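Local atomic coordinates of epidermin leader peptide processing serine protease EpiP (Staphylococcus aureus subsp. aureus, PDB entry 3QFH), a protein that probably cleaves the leader peptide from the precursor of the lantibiotic epidermin, acting as a subtilisin-like serine endopeptidase. Residues A[230-235]-A[384-389]; A[339-344]-A[430-435]. One frame throughout, in Å; residues are numbered along the deposited sequence.

Contact 1: A[230-235]-A[384-389]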
ATOM      1  N   VAL A 230      -8.852   4.884   6.204  1.00 25.31           N
ATOM      2  CA  VAL A 230      -7.852   5.035   5.136  1.00 23.88           C
ATOM      3  C   VAL A 230      -6.872   3.868   5.263  1.00 23.93           C
ATOM      4  O   VAL A 230      -6.328   3.631   6.325  1.00 27.31           O
ATOM      5  CB  VAL A 230      -7.103   6.387   5.201  1.00 24.39           C
ATOM      6  CG1 VAL A 230      -6.034   6.483   4.079  1.00 22.75           C
ATOM      7  CG2 VAL A 230      -8.090   7.555   5.128  1.00 21.37           C
ATOM      8  N   ILE A 231      -6.647   3.153   4.168  1.00 23.99           N
ATOM      9  CA  ILE A 231      -5.789   1.984   4.145  1.00 22.98           C
ATOM     10  C   ILE A 231      -4.711   2.215   3.101  1.00 23.79           C
ATOM     11  O   ILE A 231      -5.021   2.337   1.907  1.00 24.28           O
ATOM     12  CB  ILE A 231      -6.590   0.700   3.787  1.00 22.69           C
ATOM     13  CG1 ILE A 231      -7.736   0.479   4.776  1.00 21.54           C
ATOM     14  CG2 ILE A 231      -5.643  -0.509   3.768  1.00 23.14           C
ATOM     15  CD1 ILE A 231      -8.686  -0.721   4.436  1.00 20.55           C
ATOM     16  N   ASN A 232      -3.458   2.265   3.553  1.00 23.08           N
ATOM     17  CA  ASN A 232      -2.300   2.544   2.687  1.00 23.67           C
ATOM     18  C   ASN A 232      -1.584   1.265   2.287  1.00 25.38           C
ATOM     19  O   ASN A 232      -1.121   0.518   3.147  1.00 24.59           O
ATOM     20  CB  ASN A 232      -1.334   3.482   3.436  1.00 23.07           C
ATOM     21  CG  ASN A 232      -0.196   3.971   2.584  1.00 24.06           C
ATOM     22  OD1 ASN A 232      -0.279   5.047   1.980  1.00 28.10           O
ATOM     23  ND2 ASN A 232       0.863   3.174   2.487  1.00 24.64           N
ATOM     24  N   ILE A 233      -1.503   1.014   0.987  1.00 28.78           N
ATOM     25  CA  ILE A 233      -0.813  -0.172   0.461  1.00 32.51           C
ATOM     26  C   ILE A 233       0.329   0.296  -0.432  1.00 35.50           C
ATOM     27  O   ILE A 233       0.125   0.796  -1.544  1.00 34.66           O
ATOM     28  CB  ILE A 233      -1.756  -1.098  -0.323  1.00 32.19           C
ATOM     29  CG1 ILE A 233      -3.039  -1.347   0.460  1.00 34.65           C
ATOM     30  CG2 ILE A 233      -1.086  -2.430  -0.603  1.00 33.74           C
ATOM     31  CD1 ILE A 233      -4.052  -2.186  -0.302  1.00 33.34           C
ATOM     32  N   SER A 234       1.544   0.171   0.080  1.00 40.43           N
ATOM     33  CA  SER A 234       2.719   0.569  -0.663  1.00 43.12           C
ATOM     34  C   SER A 234       3.264  -0.612  -1.501  1.00 45.65           C
ATOM     35  O   SER A 234       4.055  -0.407  -2.420  1.00 49.14           O
ATOM     36  CB  SER A 234       3.760   1.206   0.291  1.00 44.22           C
ATOM     37  OG  SER A 234       3.330   2.524   0.746  1.00 41.27           O
ATOM     38  N   VAL A 235       2.792  -1.831  -1.232  1.00 47.50           N
ATOM     39  CA  VAL A 235       3.247  -3.019  -1.977  1.00 48.47           C
ATOM     40  C   VAL A 235       2.518  -3.207  -3.297  1.00 48.49           C
ATOM     41  O   VAL A 235       1.290  -3.090  -3.388  1.00 48.68           O
ATOM     42  CB  VAL A 235       3.097  -4.356  -1.173  1.00 49.63           C
ATOM     43  CG1 VAL A 235       1.630  -4.681  -0.903  1.00 50.30           C
ATOM     44  CG2 VAL A 235       3.741  -5.514  -1.929  1.00 50.56           C
ATOM     45  N   LEU A 384       6.821   6.211  -0.850  1.00 26.43           N
ATOM     46  CA  LEU A 384       6.954   7.409   0.001  1.00 27.27           C
ATOM     47  C   LEU A 384       5.967   8.525  -0.414  1.00 26.51           C
ATOM     48  O   LEU A 384       5.684   9.443   0.367  1.00 29.62           O
ATOM     49  CB  LEU A 384       8.402   7.903   0.016  1.00 26.63           C
ATOM     50  CG  LEU A 384       9.377   6.799   0.465  1.00 28.42           C
ATOM     51  CD1 LEU A 384      10.781   7.302   0.583  1.00 34.78           C
ATOM     52  CD2 LEU A 384       8.938   6.177   1.799  1.00 31.43           C
ATOM     53  N   ALA A 385       5.444   8.442  -1.628  1.00 24.23           N
ATOM     54  CA  ALA A 385       4.448   9.400  -2.103  1.00 23.99           C
ATOM     55  C   ALA A 385       3.023   9.026  -1.610  1.00 23.97           C
ATOM     56  O   ALA A 385       2.233   9.873  -1.210  1.00 23.56           O
ATOM     57  CB  ALA A 385       4.490   9.447  -3.627  1.00 24.39           C
ATOM     58  N   THR A 386       2.736   7.733  -1.609  1.00 23.80           N
ATOM     59  CA  THR A 386       1.435   7.206  -1.266  1.00 23.46           C
ATOM     60  C   THR A 386       0.975   7.543   0.151  1.00 24.08           C
ATOM     61  O   THR A 386      -0.178   7.929   0.342  1.00 23.58           O
ATOM     62  CB  THR A 386       1.417   5.660  -1.526  1.00 25.61           C
ATOM     63  OG1 THR A 386       1.772   5.419  -2.887  1.00 26.91           O
ATOM     64  CG2 THR A 386       0.074   5.068  -1.277  1.00 22.27           C
ATOM     65  N   PRO A 387       1.867   7.412   1.157  1.00 22.66           N
ATOM     66  CA  PRO A 387       1.432   7.766   2.517  1.00 22.83           C
ATOM     67  C   PRO A 387       1.053   9.218   2.682  1.00 23.70           C
ATOM     68  O   PRO A 387       0.254   9.535   3.591  1.00 22.09           O
ATOM     69  CB  PRO A 387       2.652   7.419   3.394  1.00 22.68           C
ATOM     70  CG  PRO A 387       3.786   7.249   2.426  1.00 21.64           C
ATOM     71  CD  PRO A 387       3.166   6.728   1.176  1.00 21.87           C
ATOM     72  N   LYS A 388       1.603  10.090   1.827  1.00 22.06           N
ATOM     73  CA  LYS A 388       1.259  11.519   1.849  1.00 22.51           C
ATOM     74  C   LYS A 388      -0.213  11.732   1.471  1.00 23.39           C
ATOM     75  O   LYS A 388      -0.932  12.547   2.091  1.00 23.76           O
ATOM     76  CB  LYS A 388       2.185  12.314   0.912  1.00 22.95           C
ATOM     77  CG  LYS A 388       3.650  12.363   1.351  1.00 24.00           C
ATOM     78  CD  LYS A 388       4.453  13.294   0.436  1.00 31.40           C
ATOM     79  CE  LYS A 388       5.906  13.421   0.882  1.00 33.31           C
ATOM     80  NZ  LYS A 388       6.602  12.125   0.783  1.00 32.22           N
ATOM     81  N   VAL A 389      -0.659  10.973   0.469  1.00 23.74           N
ATOM     82  CA  VAL A 389      -2.034  10.999   0.018  1.00 22.10           C
ATOM     83  C   VAL A 389      -2.930  10.352   1.064  1.00 23.21           C
ATOM     84  O   VAL A 389      -4.020  10.873   1.345  1.00 23.51           O
ATOM     85  CB  VAL A 389      -2.209  10.320  -1.351  1.00 22.58           C
ATOM     86  CG1 VAL A 389      -3.691  10.195  -1.731  1.00 20.94           C
ATOM     87  CG2 VAL A 389      -1.415  11.082  -2.434  1.00 21.30           C
TER
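Thr386 points toward the strand and touches Asn232, Ile233 and Ser234, and its side chain can be followed outward from the helix. Its CB lies 4.3 Å from Ser234 OG. Beyond it the chain forks. The methyl, CG2, stands anti to the backbone N and reaches the strand: it touches the carboxamide carbon, with Asn232 CG 4.0 Å from Thr386 CG2, and the backbone beyond, with Ile233 O 4.3 Å from the same methyl. The hydroxyl, OG1, turns back beside its own backbone N (chi1 -56°) and hydrogen-bonds to Thr382 O one turn earlier, which leaves the methyl as the branch turned to Asn232. The axes of strand 230-233 and of segment 384-389 run antiparallel at 175° and 8.5 Å. This is the subtilisin-like core, where a central strand of the parallel sheet backs helix 382-400, whose first turn holds Ser383, probably the nucleophile of a Ser383-His177-Asp130 triad. Pro387 adds its ring and CA to the surface, with CA 4.1 Å from Asn232 CG and CD 4.2 Å from Ser234 OG. The helix is kinked here: Pro387 has no N-H to give, and Lys388 N bonds weakly to Ala385 O. Ser234 OG also makes a weak hydrogen bond to Ser383 O.

Contact 2: A[339-344]-A[430-435]; sequences AAPGGS and HGELDV. With SO4 (sulfate ion), chain M.
Both Glu432 and Leu433 hold CG anti to the backbone N (chi1 -168° and 179°), yet from neighbouring positions they meet different parts of strand 338-341. The extended Glu432 chain crosses the Pro341 ring at about a right angle and brings OE2 to 3.9 Å from Pro341 CG. Its carboxylate is gripped elsewhere, OE2 by Thr319 and OE1 by Ser323, and these two bonds would fix its rotation while the aliphatic part runs over the edge strand. Leu433 sends CD2 to Ala340 CB at 4.0 Å, an apolar contact bounded by Ala392 of helix 382-400 and Ile108 of helix 103-108, both touched by the leucine. Two backbone hydrogen bonds join the segments. Ala339 N donates to Gly431 O at 3.1 Å, and Leu433 N donates to Ala339 O at 2.8 Å in a bond with an N-H...O angle of 160°. Ala339 thus bonds to the residues flanking Glu432, the pattern of a parallel bridge, with the CA atoms of Ala339 and Glu432 4.6 Å apart. A single bridge of this kind adds the segment 430-435 beside strand 338-341, the outermost strand on that side of the Rossmann-like parallel sheet. Ala339 O has a second, weaker partner, a CA-H...O contact with Glu432 CA at 3.2 Å. Where the segment starts, the His430 ring stacks on Tyr414 and donates from ND1 to O4 of a sulfate ion at 2.7 Å; the ion probably comes from the crystallisation liquor. Asp434, farther on, is the N-cap of helix 435-439.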
ATOM      1  N   ALA A 339      -0.626  12.443  -7.783  1.00 24.33           N
ATOM      2  CA  ALA A 339       0.790  12.287  -7.556  1.00 24.56           C
ATOM      3  C   ALA A 339       1.216  13.024  -6.281  1.00 24.44           C
ATOM      4  O   ALA A 339       0.641  14.041  -5.914  1.00 24.92           O
ATOM      5  CB  ALA A 339       1.561  12.813  -8.755  1.00 24.71           C
ATOM      6  N   ALA A 340       2.213  12.491  -5.590  1.00 24.33           N
ATOM      7  CA  ALA A 340       2.778  13.160  -4.417  1.00 22.58           C
ATOM      8  C   ALA A 340       4.303  12.974  -4.528  1.00 22.67           C
ATOM      9  O   ALA A 340       4.756  12.085  -5.253  1.00 22.38           O
ATOM     10  CB  ALA A 340       2.231  12.566  -3.130  1.00 21.36           C
ATOM     11  N   PRO A 341       5.093  13.819  -3.843  1.00 23.44           N
ATOM     12  CA  PRO A 341       6.574  13.708  -3.898  1.00 24.35           C
ATOM     13  C   PRO A 341       7.122  12.379  -3.381  1.00 25.08           C
ATOM     14  O   PRO A 341       6.839  11.960  -2.236  1.00 22.35           O
ATOM     15  CB  PRO A 341       7.035  14.843  -2.988  1.00 26.39           C
ATOM     16  CG  PRO A 341       5.900  15.836  -3.019  1.00 25.44           C
ATOM     17  CD  PRO A 341       4.671  14.991  -3.056  1.00 23.79           C
ATOM     18  N   GLY A 342       7.868  11.694  -4.241  1.00 22.71           N
ATOM     19  CA  GLY A 342       8.474  10.441  -3.871  1.00 23.49           C
ATOM     20  C   GLY A 342       9.965  10.400  -4.166  1.00 24.38           C
ATOM     21  O   GLY A 342      10.618   9.437  -3.832  1.00 24.69           O
ATOM     22  N   GLY A 343      10.483  11.431  -4.831  1.00 24.23           N
ATOM     23  CA  GLY A 343      11.893  11.548  -5.085  1.00 24.74           C
ATOM     24  C   GLY A 343      12.367  11.224  -6.475  1.00 25.11           C
ATOM     25  O   GLY A 343      11.590  11.059  -7.391  1.00 25.45           O
ATOM     26  N   SER A 344      13.681  11.156  -6.617  1.00 25.21           N
ATOM     27  CA  SER A 344      14.298  10.875  -7.899  1.00 26.41           C
ATOM     28  C   SER A 344      15.754  10.467  -7.688  1.00 27.67           C
ATOM     29  O   SER A 344      16.335  10.734  -6.624  1.00 25.97           O
ATOM     30  CB  SER A 344      14.260  12.136  -8.781  1.00 27.41           C
ATOM     31  OG  SER A 344      14.994  11.955  -9.989  1.00 26.57           O
ATOM     32  N   HIS A 430      -5.033  13.826 -11.398  1.00 26.13           N
ATOM     33  CA  HIS A 430      -5.582  15.167 -11.103  1.00 28.28           C
ATOM     34  C   HIS A 430      -4.537  16.206 -10.716  1.00 27.77           C
ATOM     35  O   HIS A 430      -4.842  17.403 -10.656  1.00 30.65           O
ATOM     36  CB  HIS A 430      -6.670  15.094 -10.033  1.00 27.27           C
ATOM     37  CG  HIS A 430      -7.875  14.334 -10.464  1.00 27.49           C
ATOM     38  ND1 HIS A 430      -8.861  14.898 -11.246  1.00 31.19           N
ATOM     39  CD2 HIS A 430      -8.272  13.063 -10.211  1.00 30.70           C
ATOM     40  CE1 HIS A 430      -9.805  13.997 -11.469  1.00 33.55           C
ATOM     41  NE2 HIS A 430      -9.478  12.880 -10.843  1.00 30.70           N
ATOM     42  N   GLY A 431      -3.312  15.764 -10.457  1.00 26.22           N
ATOM     43  CA  GLY A 431      -2.211  16.677 -10.180  1.00 24.69           C
ATOM     44  C   GLY A 431      -1.445  16.303  -8.941  1.00 24.86           C
ATOM     45  O   GLY A 431      -1.734  15.291  -8.308  1.00 25.00           O
ATOM     46  N   GLU A 432      -0.467  17.137  -8.587  1.00 26.80           N
ATOM     47  CA  GLU A 432       0.333  16.905  -7.396  1.00 27.26           C
ATOM     48  C   GLU A 432      -0.475  17.317  -6.164  1.00 26.56           C
ATOM     49  O   GLU A 432      -1.147  18.342  -6.155  1.00 26.50           O
ATOM     50  CB  GLU A 432       1.651  17.689  -7.459  1.00 29.31           C
ATOM     51  CG  GLU A 432       2.668  17.271  -6.398  1.00 32.41           C
ATOM     52  CD  GLU A 432       3.970  18.054  -6.477  1.00 40.81           C
ATOM     53  OE1 GLU A 432       3.911  19.308  -6.499  1.00 44.06           O
ATOM     54  OE2 GLU A 432       5.053  17.412  -6.488  1.00 43.09           O
ATOM     55  N   LEU A 433      -0.404  16.487  -5.140  1.00 25.43           N
ATOM     56  CA  LEU A 433      -1.054  16.721  -3.847  1.00 24.94           C
ATOM     57  C   LEU A 433      -0.735  18.121  -3.272  1.00 25.24           C
ATOM     58  O   LEU A 433       0.421  18.538  -3.288  1.00 23.16           O
ATOM     59  CB  LEU A 433      -0.535  15.647  -2.880  1.00 23.62           C
ATOM     60  CG  LEU A 433      -1.018  15.647  -1.424  1.00 24.77           C
ATOM     61  CD1 LEU A 433      -2.533  15.506  -1.326  1.00 26.38           C
ATOM     62  CD2 LEU A 433      -0.302  14.529  -0.655  1.00 21.45           C
ATOM     63  N   ASP A 434      -1.755  18.834  -2.781  1.00 25.65           N
ATOM     64  CA  ASP A 434      -1.567  20.151  -2.126  1.00 27.70           C
ATOM     65  C   ASP A 434      -2.485  20.178  -0.885  1.00 27.67           C
ATOM     66  O   ASP A 434      -3.694  20.435  -0.970  1.00 26.87           O
ATOM     67  CB  ASP A 434      -1.867  21.318  -3.072  1.00 28.80           C
ATOM     68  CG  ASP A 434      -1.515  22.703  -2.461  1.00 35.03           C
ATOM     69  OD1 ASP A 434      -1.368  23.670  -3.264  1.00 44.04           O
ATOM     70  OD2 ASP A 434      -1.374  22.842  -1.213  1.00 34.05           O
ATOM     71  N   VAL A 435      -1.883  19.868   0.254  1.00 27.34           N
ATOM     72  CA  VAL A 435      -2.597  19.741   1.514  1.00 27.06           C
ATOM     73  C   VAL A 435      -3.098  21.082   2.001  1.00 28.58           C
ATOM     74  O   VAL A 435      -4.180  21.174   2.601  1.00 27.57           O
ATOM     75  CB  VAL A 435      -1.702  19.025   2.568  1.00 27.93           C
ATOM     76  CG1 VAL A 435      -2.359  18.991   3.943  1.00 25.67           C
ATOM     77  CG2 VAL A 435      -1.360  17.615   2.073  1.00 25.74           C
TER
HETATM   78  S   SO4 M 459      -9.886  17.705 -13.233  1.00 53.03           S
HETATM   79  O1  SO4 M 459     -11.140  16.957 -13.123  1.00 54.46           O
HETATM   80  O2  SO4 M 459      -9.831  18.490 -14.458  1.00 47.68           O
HETATM   81  O3  SO4 M 459      -9.749  18.563 -12.064  1.00 50.82           O
HETATM   82  O4  SO4 M 459      -8.773  16.755 -13.251  1.00 60.19           O

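How the contacts relate
The centres of the two contacts lie about 12 Å apart, contact 1 near the middle of the molecule and contact 2 farther out. Both reach the same parallel sheet: strand 230-233 is central, strand 338-341 is at one border, and strands 273-277 and 314-319 lie between. Along the chain the segments alternate, 230-235, 339-344, 384-389, 430-435, so each contact straddles a segment of the other. Helix 382-400 joins them directly. Lys388 NZ, which also forms a salt bridge with Asp104, probably hydrogen-bonds Pro341 O at 3.0 Å, and Leu433 CD2 packs 3.4 Å from Lys388 O. One helix thus connects the likely catalytic core with the sheet border.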